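Local coordinates for protein internalin (Listeria monocytogenes serotype 4b, PDB 4FMZ) that probably acts in host-cell adhesion and invasion by presenting a curved leucine-rich-repeat surface to partners on the host cell, at residues L29-A32 and V37-Q40; E23-V28 and E41-I46; A6-P9 and Q14-P17; Q60-L65 and E69-N74; S104-L109 and L115-D120. All coordinates share one frame; numbering follows the deposited sequence. Where two conformers were deposited one is given.

Contact 1: L29-A32 and V37-Q40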
# COMPACT_ATOMS: atom_id res chain seq x y z
N LEU A 29 24.33 12.24 -18.84
CA LEU A 29 25.75 12.49 -19.10
C LEU A 29 26.00 13.90 -19.66
O LEU A 29 27.15 14.26 -19.91
CB LEU A 29 26.29 11.42 -20.07
CG LEU A 29 26.45 9.99 -19.49
CD1 LEU A 29 26.60 8.98 -20.60
CD2 LEU A 29 27.63 9.88 -18.51
N GLN A 30 24.92 14.69 -19.84
CA GLN A 30 24.91 16.07 -20.37
C GLN A 30 25.67 16.15 -21.72
O GLN A 30 26.50 17.03 -21.94
CB GLN A 30 25.42 17.08 -19.33
CG GLN A 30 24.42 17.21 -18.18
CD GLN A 30 24.70 18.31 -17.22
OE1 GLN A 30 25.28 19.34 -17.55
NE2 GLN A 30 24.25 18.11 -16.00
N LYS A 31 25.33 15.21 -22.61
CA LYS A 31 25.87 15.17 -23.98
C LYS A 31 24.99 16.06 -24.85
O LYS A 31 23.83 16.29 -24.50
CB LYS A 31 25.94 13.72 -24.52
CG LYS A 31 26.93 12.81 -23.79
CD LYS A 31 28.37 13.10 -24.13
CE LYS A 31 29.31 12.26 -23.29
NZ LYS A 31 30.72 12.67 -23.49
N ALA A 32 25.51 16.57 -25.96
CA ALA A 32 24.73 17.43 -26.85
C ALA A 32 23.66 16.66 -27.63
O ALA A 32 22.60 17.22 -27.91
CB ALA A 32 25.65 18.14 -27.82
N VAL A 37 29.31 9.98 -28.92
CA VAL A 37 30.01 8.80 -28.44
C VAL A 37 30.10 8.82 -26.92
O VAL A 37 30.33 9.88 -26.33
CB VAL A 37 31.41 8.70 -29.11
CG1 VAL A 37 32.37 7.81 -28.31
CG2 VAL A 37 31.27 8.16 -30.51
N VAL A 38 29.91 7.66 -26.30
CA VAL A 38 30.11 7.47 -24.87
C VAL A 38 31.15 6.38 -24.68
O VAL A 38 31.22 5.44 -25.47
CB VAL A 38 28.84 7.24 -24.04
CG1 VAL A 38 28.06 8.54 -23.88
CG2 VAL A 38 27.96 6.12 -24.62
N THR A 39 31.98 6.54 -23.65
CA THR A 39 33.02 5.57 -23.32
C THR A 39 32.49 4.62 -22.24
O THR A 39 31.47 4.89 -21.61
CB THR A 39 34.30 6.28 -22.83
OG1 THR A 39 34.01 6.98 -21.62
CG2 THR A 39 34.88 7.24 -23.87
N GLN A 40 33.23 3.52 -22.00
CA GLN A 40 32.91 2.56 -20.95
C GLN A 40 32.94 3.26 -19.59
O GLN A 40 32.07 3.03 -18.76
CB GLN A 40 33.91 1.40 -21.00
CG GLN A 40 33.60 0.28 -20.00
CD GLN A 40 34.63 -0.81 -20.03
OE1 GLN A 40 35.23 -1.10 -21.06
NE2 GLN A 40 34.81 -1.47 -18.91
O HOH W 1 32.64 10.41 -24.93
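Leu-29 and Val-38 meet inside the small N-terminal cap of the internalin fold, an EF-hand-related unit; here the end of helix 19-29 faces strand 37-38. The tight part is purely apolar. Leu-29 CD1 lies 3.6 Å from Val-38 CG1, and the two side chains cross at about a right angle, touching through one methyl each. Val-38 sends CG1 opposite its own carbonyl carbon (chi1 -74°), and the same methyl is also approached by the aliphatic part of Lys-31, whose CE stands 4.0 Å away. Leu-43 and Ile-12 of the adjoining helices close around Val-38, which is buried. The chain can turn back for this meeting because helix 19-29 ends in a Schellman motif, with Gln-30 at positive phi. After strand 37-38, Thr-39 takes the N-cap position of the next helix and forms a capping box with Glu-42: Thr-39 OG1 caps a backbone N of the helix, and Glu-42 OE1 accepts from Thr-39 N. The other side of the contact is loose and polar. Val-37 is exposed and directs its CB away from the 29-32 segment, contributing its carbonyl rather than its side chain. The Lys-31 chain bends at chi2 (-75°) and runs obliquely past Val-38 to carry its ammonium to Glu-42, its salt-bridge partner. That same ammonium reaches the strand less directly, through a water: Lys-31 NZ is a weak donor to it at 3.3 Å, whereas the water donates to Val-37 O at 2.8 Å.

Contact 2: E23-V28 and E41-I46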
# COMPACT_ATOMS: atom_id res chain seq x y z
N GLU A 23 17.75 9.15 -25.00
CA GLU A 23 17.58 10.53 -24.54
C GLU A 23 17.92 10.66 -23.04
O GLU A 23 18.59 11.61 -22.66
CB GLU A 23 16.16 11.04 -24.83
CG GLU A 23 15.79 12.40 -24.25
CD GLU A 23 16.72 13.58 -24.51
OE1 GLU A 23 17.43 13.59 -25.54
OE2 GLU A 23 16.70 14.51 -23.67
N GLY A 24 17.53 9.68 -22.23
CA GLY A 24 17.82 9.67 -20.80
C GLY A 24 19.30 9.54 -20.49
O GLY A 24 19.79 10.14 -19.53
N ILE A 25 20.01 8.72 -21.30
CA ILE A 25 21.47 8.53 -21.19
C ILE A 25 22.16 9.85 -21.58
O ILE A 25 23.05 10.30 -20.86
CB ILE A 25 21.96 7.31 -22.04
CG1 ILE A 25 21.34 5.98 -21.54
CG2 ILE A 25 23.50 7.21 -22.07
CD1 ILE A 25 21.71 5.53 -20.09
N ARG A 26 21.73 10.47 -22.71
CA ARG A 26 22.25 11.76 -23.18
C ARG A 26 22.09 12.83 -22.09
O ARG A 26 23.06 13.51 -21.77
CB ARG A 26 21.53 12.21 -24.47
CG ARG A 26 22.10 13.51 -25.06
CD ARG A 26 21.06 14.45 -25.66
NE ARG A 26 19.96 14.83 -24.75
CZ ARG A 26 20.03 15.76 -23.79
NH1 ARG A 26 21.17 16.39 -23.54
NH2 ARG A 26 18.96 16.05 -23.07
N ALA A 27 20.88 12.91 -21.48
CA ALA A 27 20.55 13.89 -20.45
C ALA A 27 21.37 13.69 -19.17
O ALA A 27 21.88 14.68 -18.64
CB ALA A 27 19.07 13.85 -20.12
N VAL A 28 21.52 12.44 -18.68
CA VAL A 28 22.26 12.19 -17.44
C VAL A 28 23.77 12.50 -17.64
O VAL A 28 24.40 12.99 -16.71
CB VAL A 28 22.01 10.78 -16.83
CG1 VAL A 28 22.67 9.66 -17.63
CG2 VAL A 28 22.40 10.72 -15.36
N GLU A 41 33.95 4.15 -19.40
CA GLU A 41 34.17 4.93 -18.19
C GLU A 41 32.96 5.81 -17.89
O GLU A 41 32.54 5.86 -16.74
CB GLU A 41 35.45 5.78 -18.31
CG GLU A 41 35.81 6.55 -17.06
CD GLU A 41 37.15 7.25 -17.08
OE1 GLU A 41 38.19 6.54 -17.10
OE2 GLU A 41 37.18 8.50 -17.02
N GLU A 42 32.39 6.49 -18.91
CA GLU A 42 31.22 7.35 -18.74
C GLU A 42 29.97 6.54 -18.39
O GLU A 42 29.19 6.97 -17.52
CB GLU A 42 30.97 8.18 -20.00
CG GLU A 42 31.99 9.29 -20.20
CD GLU A 42 31.87 10.04 -21.52
OE1 GLU A 42 31.58 9.39 -22.55
OE2 GLU A 42 32.07 11.27 -21.51
N LEU A 43 29.78 5.36 -19.02
CA LEU A 43 28.62 4.51 -18.73
C LEU A 43 28.73 3.91 -17.33
O LEU A 43 27.72 3.81 -16.63
CB LEU A 43 28.43 3.41 -19.78
CG LEU A 43 28.03 3.90 -21.18
CD1 LEU A 43 28.04 2.77 -22.17
CD2 LEU A 43 26.66 4.61 -21.18
N GLU A 44 29.97 3.59 -16.90
CA GLU A 44 30.22 3.04 -15.56
C GLU A 44 30.14 4.13 -14.47
O GLU A 44 30.16 3.80 -13.29
CB GLU A 44 31.58 2.35 -15.52
CG GLU A 44 31.57 1.00 -16.23
CD GLU A 44 32.93 0.33 -16.35
OE1 GLU A 44 33.96 0.94 -15.97
OE2 GLU A 44 32.96 -0.82 -16.85
N SER A 45 29.99 5.42 -14.85
CA SER A 45 29.85 6.52 -13.89
C SER A 45 28.38 6.73 -13.46
O SER A 45 28.13 7.46 -12.49
CB SER A 45 30.41 7.82 -14.47
OG SER A 45 29.54 8.44 -15.40
N ILE A 46 27.41 6.09 -14.17
CA ILE A 46 25.98 6.22 -13.88
C ILE A 46 25.57 5.28 -12.74
O ILE A 46 25.48 4.06 -12.93
CB ILE A 46 25.11 5.97 -15.15
CG1 ILE A 46 25.60 6.78 -16.38
CG2 ILE A 46 23.61 6.19 -14.87
CD1 ILE A 46 25.69 8.26 -16.19
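Ile-25 faces Leu-43 where helix 19-29 packs against helix 40-43 in the N-terminal cap. From the Ile-25 CB, which is not aimed directly at the other helix, the side chain forks. CG2, opposite the backbone N, is the branch that meets Leu-43, 4.2 Å from its CD2, the side chains crossing at about a right angle. CG1 runs instead to the ring of Phe-16, and the terminal CD1 rests on Leu-65, joining three parts of the core. One turn on, the exposed Val-28 meets the buried Ile-46 tip to tip; two conformers were deposited for Ile-46, so the 3.6 Å approach of Val-28 CG1 to Ile-46 CD1 is doubtful. A type I turn, Leu-43 to Ile-46, brings Ile-46 round; its own bond, Ile-46 N to Leu-43 O, is weak, and just before it Glu-42 O accepts from both Ser-45 N and Ser-45 OG, the latter at 2.6 Å. Arg-26 grips Glu-23 side-on in a salt bridge, NE to OE1 and NH2 to OE2, the carboxylate twisted against the guanidinium plane. Helix 12-15 adds Ile-12 against Ile-25, and Leu-49 of strand 48-50, outermost of the parallel series at this end, touches both Ile-25 and Val-28.

Contact 3: A6-P9 and Q14-P17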
# COMPACT_ATOMS: atom_id res chain seq x y z
N ALA A 6 34.75 -4.48 -25.87
CA ALA A 6 34.93 -4.31 -27.33
C ALA A 6 33.88 -3.45 -28.04
O ALA A 6 34.24 -2.75 -28.98
CB ALA A 6 34.99 -5.67 -28.00
N THR A 7 32.61 -3.49 -27.61
CA THR A 7 31.49 -2.74 -28.19
C THR A 7 31.55 -1.23 -27.91
O THR A 7 30.70 -0.48 -28.41
CB THR A 7 30.18 -3.28 -27.61
OG1 THR A 7 30.33 -3.39 -26.19
CG2 THR A 7 29.77 -4.61 -28.20
N LEU A 8 32.50 -0.79 -27.08
CA LEU A 8 32.67 0.59 -26.64
C LEU A 8 34.08 1.12 -26.98
O LEU A 8 35.01 0.31 -27.04
CB LEU A 8 32.42 0.66 -25.14
CG LEU A 8 31.04 0.27 -24.64
CD1 LEU A 8 31.03 0.12 -23.16
CD2 LEU A 8 30.02 1.30 -25.05
N PRO A 9 34.30 2.43 -27.25
CA PRO A 9 33.32 3.54 -27.23
C PRO A 9 32.41 3.51 -28.44
O PRO A 9 32.79 3.03 -29.50
CB PRO A 9 34.21 4.79 -27.21
CG PRO A 9 35.47 4.36 -27.89
CD PRO A 9 35.66 2.91 -27.56
N GLN A 14 23.64 3.93 -30.70
CA GLN A 14 24.11 2.63 -31.20
C GLN A 14 23.94 1.59 -30.09
O GLN A 14 23.64 0.42 -30.36
CB GLN A 14 25.58 2.67 -31.65
CG GLN A 14 26.14 1.31 -32.10
CD GLN A 14 27.61 1.36 -32.45
OE1 GLN A 14 28.05 2.16 -33.28
NE2 GLN A 14 28.40 0.47 -31.86
N ILE A 15 24.21 2.00 -28.84
CA ILE A 15 24.18 1.15 -27.65
C ILE A 15 22.73 1.02 -27.14
O ILE A 15 22.32 -0.08 -26.75
CB ILE A 15 25.15 1.70 -26.56
CG1 ILE A 15 26.62 1.78 -27.04
CG2 ILE A 15 25.02 0.94 -25.24
CD1 ILE A 15 27.37 0.37 -27.36
N PHE A 16 21.99 2.13 -27.13
CA PHE A 16 20.61 2.21 -26.64
C PHE A 16 19.67 2.42 -27.83
O PHE A 16 19.42 3.56 -28.20
CB PHE A 16 20.48 3.34 -25.60
CG PHE A 16 21.39 3.18 -24.40
CD1 PHE A 16 20.98 2.46 -23.29
CD2 PHE A 16 22.67 3.72 -24.41
CE1 PHE A 16 21.83 2.31 -22.19
CE2 PHE A 16 23.52 3.56 -23.31
CZ PHE A 16 23.10 2.83 -22.22
N PRO A 17 19.17 1.33 -28.46
CA PRO A 17 18.33 1.50 -29.66
C PRO A 17 16.99 2.20 -29.40
O PRO A 17 16.43 2.75 -30.35
CB PRO A 17 18.14 0.06 -30.15
CG PRO A 17 18.32 -0.80 -28.91
CD PRO A 17 19.42 -0.10 -28.18
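A loop near the start of the internalin cap folds across helix 12-15 here, with Leu-8 and Thr-7 of the loop before strand 10-11 meeting Ile-15 near the end of the helix. Ile-15 does most of the work with one arm. Its CG1 stands opposite the carbonyl carbon (chi1 -60°), and a bend at chi2 (-66°) brings CD1 to the loop, 3.6 Å from Leu-8 CD2. The next atom back, Ile-15 CG1, is also close, 4.0 Å from the same Leu-8 methyl, so CD2 lies against the last bond of the isoleucine and the side chains cross at about a right angle. A backbone oxygen borders this apolar pair: Thr-7 O sits 3.6 Å from Ile-15 CD1. On the outer side Gln-14 leans in with its amide, but Gln-14 NE2 is still 4.3 Å from Thr-7 O, too long for a bond, and Gln-14 and Thr-7 are exposed here. Beyond Leu-8 the backbone turns through a cis peptide into Pro-9 and on to the strand. Thr-7 has its polar partner elsewhere, its OG1 probably bonding with Tyr-64 OH, and the Tyr-64 side chain also lies on Leu-8 and Ile-15. Helix 40-43 flanks the contact, with Gln-40 and Leu-43 touching Leu-8, while Phe-16, just past helix 12-15, turns inward onto Leu-21 and Ala-22 of helix 19-29.

Contact 4: Q60-L65 and E69-N74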
# COMPACT_ATOMS: atom_id res chain seq x y z
N GLN A 60 17.44 -2.46 -23.98
CA GLN A 60 18.70 -2.97 -24.53
C GLN A 60 19.75 -1.86 -24.44
O GLN A 60 19.45 -0.69 -24.74
CB GLN A 60 18.53 -3.47 -25.98
CG GLN A 60 17.71 -4.76 -26.06
CD GLN A 60 17.16 -5.01 -27.44
OE1 GLN A 60 16.35 -4.25 -27.98
NE2 GLN A 60 17.59 -6.10 -28.06
N GLY A 61 20.93 -2.23 -23.93
CA GLY A 61 22.07 -1.33 -23.71
C GLY A 61 22.28 -1.00 -22.25
O GLY A 61 23.41 -0.69 -21.85
N ILE A 62 21.20 -1.07 -21.42
CA ILE A 62 21.28 -0.76 -19.98
C ILE A 62 22.26 -1.69 -19.25
O ILE A 62 22.80 -1.30 -18.21
CB ILE A 62 19.88 -0.73 -19.30
CG1 ILE A 62 19.89 0.27 -18.12
CG2 ILE A 62 19.38 -2.14 -18.87
CD1 ILE A 62 18.54 0.78 -17.69
N GLU A 63 22.54 -2.87 -19.84
CA GLU A 63 23.48 -3.83 -19.28
C GLU A 63 24.92 -3.24 -19.15
O GLU A 63 25.70 -3.80 -18.39
CB GLU A 63 23.49 -5.16 -20.07
CG GLU A 63 23.97 -5.08 -21.52
CD GLU A 63 22.99 -4.63 -22.59
OE1 GLU A 63 21.85 -4.25 -22.25
OE2 GLU A 63 23.38 -4.65 -23.78
N TYR A 64 25.24 -2.08 -19.82
CA TYR A 64 26.55 -1.41 -19.72
C TYR A 64 26.69 -0.50 -18.49
O TYR A 64 27.81 -0.08 -18.15
CB TYR A 64 26.85 -0.59 -20.97
CG TYR A 64 27.13 -1.46 -22.16
CD1 TYR A 64 28.33 -2.15 -22.28
CD2 TYR A 64 26.19 -1.60 -23.18
CE1 TYR A 64 28.62 -2.92 -23.40
CE2 TYR A 64 26.46 -2.37 -24.30
CZ TYR A 64 27.68 -3.02 -24.41
OH TYR A 64 27.94 -3.82 -25.48
N LEU A 65 25.56 -0.21 -17.84
CA LEU A 65 25.53 0.62 -16.64
C LEU A 65 25.80 -0.30 -15.43
O LEU A 65 24.95 -0.44 -14.55
CB LEU A 65 24.17 1.35 -16.54
CG LEU A 65 24.05 2.69 -17.27
CD1 LEU A 65 24.32 2.57 -18.77
CD2 LEU A 65 22.70 3.29 -17.06
N GLU A 69 22.81 1.62 -9.32
CA GLU A 69 22.26 1.24 -8.02
C GLU A 69 20.79 1.61 -7.93
O GLU A 69 20.02 0.94 -7.25
CB GLU A 69 23.01 1.96 -6.90
CG GLU A 69 24.47 1.59 -6.72
CD GLU A 69 25.19 2.44 -5.69
OE1 GLU A 69 24.52 3.06 -4.83
OE2 GLU A 69 26.44 2.48 -5.73
N TYR A 70 20.41 2.70 -8.60
CA TYR A 70 19.06 3.25 -8.56
C TYR A 70 18.55 3.45 -9.98
O TYR A 70 19.16 4.16 -10.78
CB TYR A 70 19.10 4.57 -7.76
CG TYR A 70 17.80 5.32 -7.58
CD1 TYR A 70 17.19 5.98 -8.64
CD2 TYR A 70 17.27 5.52 -6.30
CE1 TYR A 70 16.05 6.75 -8.46
CE2 TYR A 70 16.12 6.29 -6.11
CZ TYR A 70 15.51 6.89 -7.20
OH TYR A 70 14.39 7.66 -7.01
N LEU A 71 17.43 2.81 -10.30
CA LEU A 71 16.85 2.88 -11.62
C LEU A 71 15.36 3.06 -11.54
O LEU A 71 14.67 2.21 -10.96
CB LEU A 71 17.21 1.62 -12.44
CG LEU A 71 16.57 1.51 -13.82
CD1 LEU A 71 17.06 2.61 -14.76
CD2 LEU A 71 16.81 0.16 -14.41
N ASN A 72 14.85 4.15 -12.12
CA ASN A 72 13.43 4.46 -12.16
C ASN A 72 12.95 4.52 -13.62
O ASN A 72 13.24 5.48 -14.34
CB ASN A 72 13.14 5.77 -11.41
CG ASN A 72 11.69 6.20 -11.45
OD1 ASN A 72 10.83 5.61 -12.10
ND2 ASN A 72 11.41 7.31 -10.79
N LEU A 73 12.19 3.50 -14.03
CA LEU A 73 11.63 3.41 -15.37
C LEU A 73 10.10 3.32 -15.30
O LEU A 73 9.45 2.67 -16.14
CB LEU A 73 12.22 2.22 -16.14
CG LEU A 73 13.70 2.31 -16.51
CD1 LEU A 73 14.19 1.00 -17.02
CD2 LEU A 73 13.96 3.42 -17.56
N ASN A 74 9.52 4.04 -14.33
CA ASN A 74 8.07 4.16 -14.11
C ASN A 74 7.38 4.70 -15.33
O ASN A 74 7.92 5.61 -15.97
CB ASN A 74 7.80 5.17 -12.98
CG ASN A 74 7.61 4.59 -11.63
OD1 ASN A 74 6.63 3.88 -11.38
ND2 ASN A 74 8.46 5.00 -10.71
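Ile-62 and Leu-71 meet with methyls alone, and the flat groups stand outside their junction. On the strand side the ring of Tyr-70 makes a cation-pi contact with Lys-48 and packs edge-to-face with Tyr-94. The Asn-72 amide presents OD1 to two donors: Asn-74 N at 3.0 Å, almost in line with the C=O, and Asn-74 ND2 at 2.8 Å, raised 43° above the carbonyl plane. The first of these closes an Asx turn. Across the contact the Glu-63 carboxylate takes Gly-61 N at 2.8 Å, on the syn side of OE1 but well out of the carboxylate plane. In the leucine-rich-repeat solenoid strand 70-72 lines one side and the preceding 3-10 segment 62-64 the other, and apolar side chains fill the space between. Ile-62 has an extended chain (chi1 -150°, chi2 159°) that carries CD1 tip to tip with Leu-71, 3.8 Å from both CD1 and CD2, and so between its two methyls. Leu-73 CD1 is a looser neighbour of Ile-62 CD1, at 4.4 Å. Leu-73 O accepts from Asn-76 and Asn-98, as in the asparagine ladder of such repeats. Leu-71 touches Leu-49 of strand 48-50 and Leu-93 of strand 92-94, the two flanking strands.

Contact 5: S104-L109 and L115-D120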
# COMPACT_ATOMS: atom_id res chain seq x y z
N SER A 104 11.85 -12.98 -14.60
CA SER A 104 12.99 -13.90 -14.48
C SER A 104 14.31 -13.16 -14.30
O SER A 104 15.14 -13.58 -13.49
CB SER A 104 13.11 -14.80 -15.71
OG SER A 104 12.02 -15.70 -15.80
N ALA A 105 14.49 -12.03 -15.01
CA ALA A 105 15.70 -11.21 -14.99
C ALA A 105 16.04 -10.61 -13.62
O ALA A 105 17.16 -10.16 -13.44
CB ALA A 105 15.57 -10.10 -16.01
N LEU A 106 15.10 -10.62 -12.66
CA LEU A 106 15.39 -10.06 -11.34
C LEU A 106 16.02 -11.08 -10.39
O LEU A 106 16.46 -10.69 -9.29
CB LEU A 106 14.10 -9.51 -10.71
CG LEU A 106 13.28 -8.51 -11.53
CD1 LEU A 106 12.07 -8.02 -10.74
CD2 LEU A 106 14.13 -7.32 -11.97
N GLN A 107 16.05 -12.37 -10.78
CA GLN A 107 16.48 -13.46 -9.90
C GLN A 107 17.88 -13.30 -9.28
O GLN A 107 18.03 -13.69 -8.14
CB GLN A 107 16.34 -14.84 -10.58
CG GLN A 107 17.29 -15.13 -11.74
CD GLN A 107 16.70 -16.09 -12.75
OE1 GLN A 107 15.95 -17.01 -12.43
NE2 GLN A 107 17.04 -15.91 -14.01
N ASN A 108 18.87 -12.71 -9.97
CA ASN A 108 20.22 -12.56 -9.40
C ASN A 108 20.43 -11.19 -8.74
O ASN A 108 21.53 -10.91 -8.24
CB ASN A 108 21.30 -12.80 -10.47
CG ASN A 108 21.28 -14.17 -11.12
OD1 ASN A 108 20.75 -15.14 -10.58
ND2 ASN A 108 21.88 -14.27 -12.30
N LEU A 109 19.39 -10.32 -8.71
CA LEU A 109 19.55 -8.97 -8.15
C LEU A 109 19.31 -9.01 -6.63
O LEU A 109 18.45 -8.30 -6.10
CB LEU A 109 18.63 -7.97 -8.88
CG LEU A 109 18.62 -7.98 -10.42
CD1 LEU A 109 17.79 -6.82 -10.97
CD2 LEU A 109 20.04 -7.90 -10.99
N LEU A 115 11.75 -2.49 -4.50
CA LEU A 115 11.31 -2.96 -5.81
C LEU A 115 9.83 -2.70 -6.02
O LEU A 115 9.00 -3.25 -5.29
CB LEU A 115 11.64 -4.46 -5.95
CG LEU A 115 11.11 -5.19 -7.19
CD1 LEU A 115 11.79 -4.70 -8.50
CD2 LEU A 115 11.29 -6.67 -7.03
N TYR A 116 9.48 -1.84 -7.02
CA TYR A 116 8.07 -1.55 -7.34
C TYR A 116 7.75 -2.12 -8.71
O TYR A 116 8.43 -1.82 -9.69
CB TYR A 116 7.70 -0.05 -7.30
CG TYR A 116 7.99 0.72 -6.03
CD1 TYR A 116 8.35 0.06 -4.86
CD2 TYR A 116 7.88 2.10 -5.99
CE1 TYR A 116 8.66 0.77 -3.70
CE2 TYR A 116 8.18 2.82 -4.84
CZ TYR A 116 8.56 2.15 -3.69
OH TYR A 116 8.91 2.84 -2.56
N LEU A 117 6.73 -2.97 -8.74
CA LEU A 117 6.24 -3.66 -9.92
C LEU A 117 4.74 -3.43 -10.06
O LEU A 117 4.03 -4.22 -10.68
CB LEU A 117 6.54 -5.17 -9.77
CG LEU A 117 8.01 -5.57 -9.87
CD1 LEU A 117 8.22 -6.94 -9.28
CD2 LEU A 117 8.48 -5.54 -11.31
N ASN A 118 4.27 -2.33 -9.46
CA ASN A 118 2.85 -1.96 -9.44
C ASN A 118 2.33 -1.67 -10.84
O ASN A 118 3.02 -1.07 -11.66
CB ASN A 118 2.60 -0.74 -8.54
CG ASN A 118 3.41 0.47 -8.94
OD1 ASN A 118 4.64 0.49 -8.83
ND2 ASN A 118 2.76 1.48 -9.47
N GLU A 119 1.09 -2.12 -11.11
CA GLU A 119 0.39 -1.92 -12.38
C GLU A 119 1.13 -2.56 -13.58
O GLU A 119 1.07 -2.04 -14.70
CB GLU A 119 0.06 -0.43 -12.63
CG GLU A 119 -0.95 0.11 -11.64
CD GLU A 119 -1.09 1.62 -11.58
OE1 GLU A 119 -1.79 2.19 -12.45
OE2 GLU A 119 -0.54 2.23 -10.63
N ASP A 120 1.79 -3.69 -13.35
CA ASP A 120 2.39 -4.49 -14.40
C ASP A 120 1.44 -5.67 -14.64
O ASP A 120 0.29 -5.58 -14.19
CB ASP A 120 3.83 -4.92 -14.01
CG ASP A 120 4.87 -3.84 -14.29
OD1 ASP A 120 4.82 -3.26 -15.38
OD2 ASP A 120 5.74 -3.62 -13.44
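Leu-106 points its CD1 at the fork of Leu-115, 4.0 Å from both CD1 and CD2, and the two side chains come tip to tip. The same Leu-106 methyl has a second, looser neighbour in Leu-117 CD1 at 4.3 Å. One leucine from the 3-10 side of the solenoid thus rests on two from the strand side, and all three are buried. Leu-115 reaches in because its CG lies opposite the backbone N (chi1 173°), which swings the branch point inward from the strand. In the next shell, short backbone bonds set the loop that carries Leu-106: Gln-107 N reaches Ser-104 O at 3.1 Å, and Leu-109 N returns to Leu-106 O at 3.0 Å, closing a type I turn. On the other side a type II turn from Leu-117 to Asp-120 leads the chain off the strand, with Glu-119 at positive phi. Leu-117 O accepts from Asn-142 ND2, a link toward the next strand, as in the asparagine ladder of such repeats. Strand 114-116 lies between strands 92-94 and 136-138 and hydrogen-bonds to both through its backbone, while Leu-115 packs on Leu-93 on one side and Leu-137 on the other.

Along the chain contact 3 comes first, then contact 2 with contact 1 lying between its two segments, and then contacts 4 and 5. Contacts 1, 2 and 3 all belong to the N-terminal cap, their centres 6 to 12 Å apart and each touching the others. Contact 4, between segment 60-65 and strand 70-72, abuts contacts 2 and 3 through segment 60-65, Tyr-64 and Leu-65 included, and so joins cap core to solenoid core. Contact 5 lies about 13 Å further on between centres, without touching contact 4, and repeats its leucine-rich arrangement on strand 114-116. The cap thus closes one end of the solenoid, whose parallel strands continue beyond contact 5.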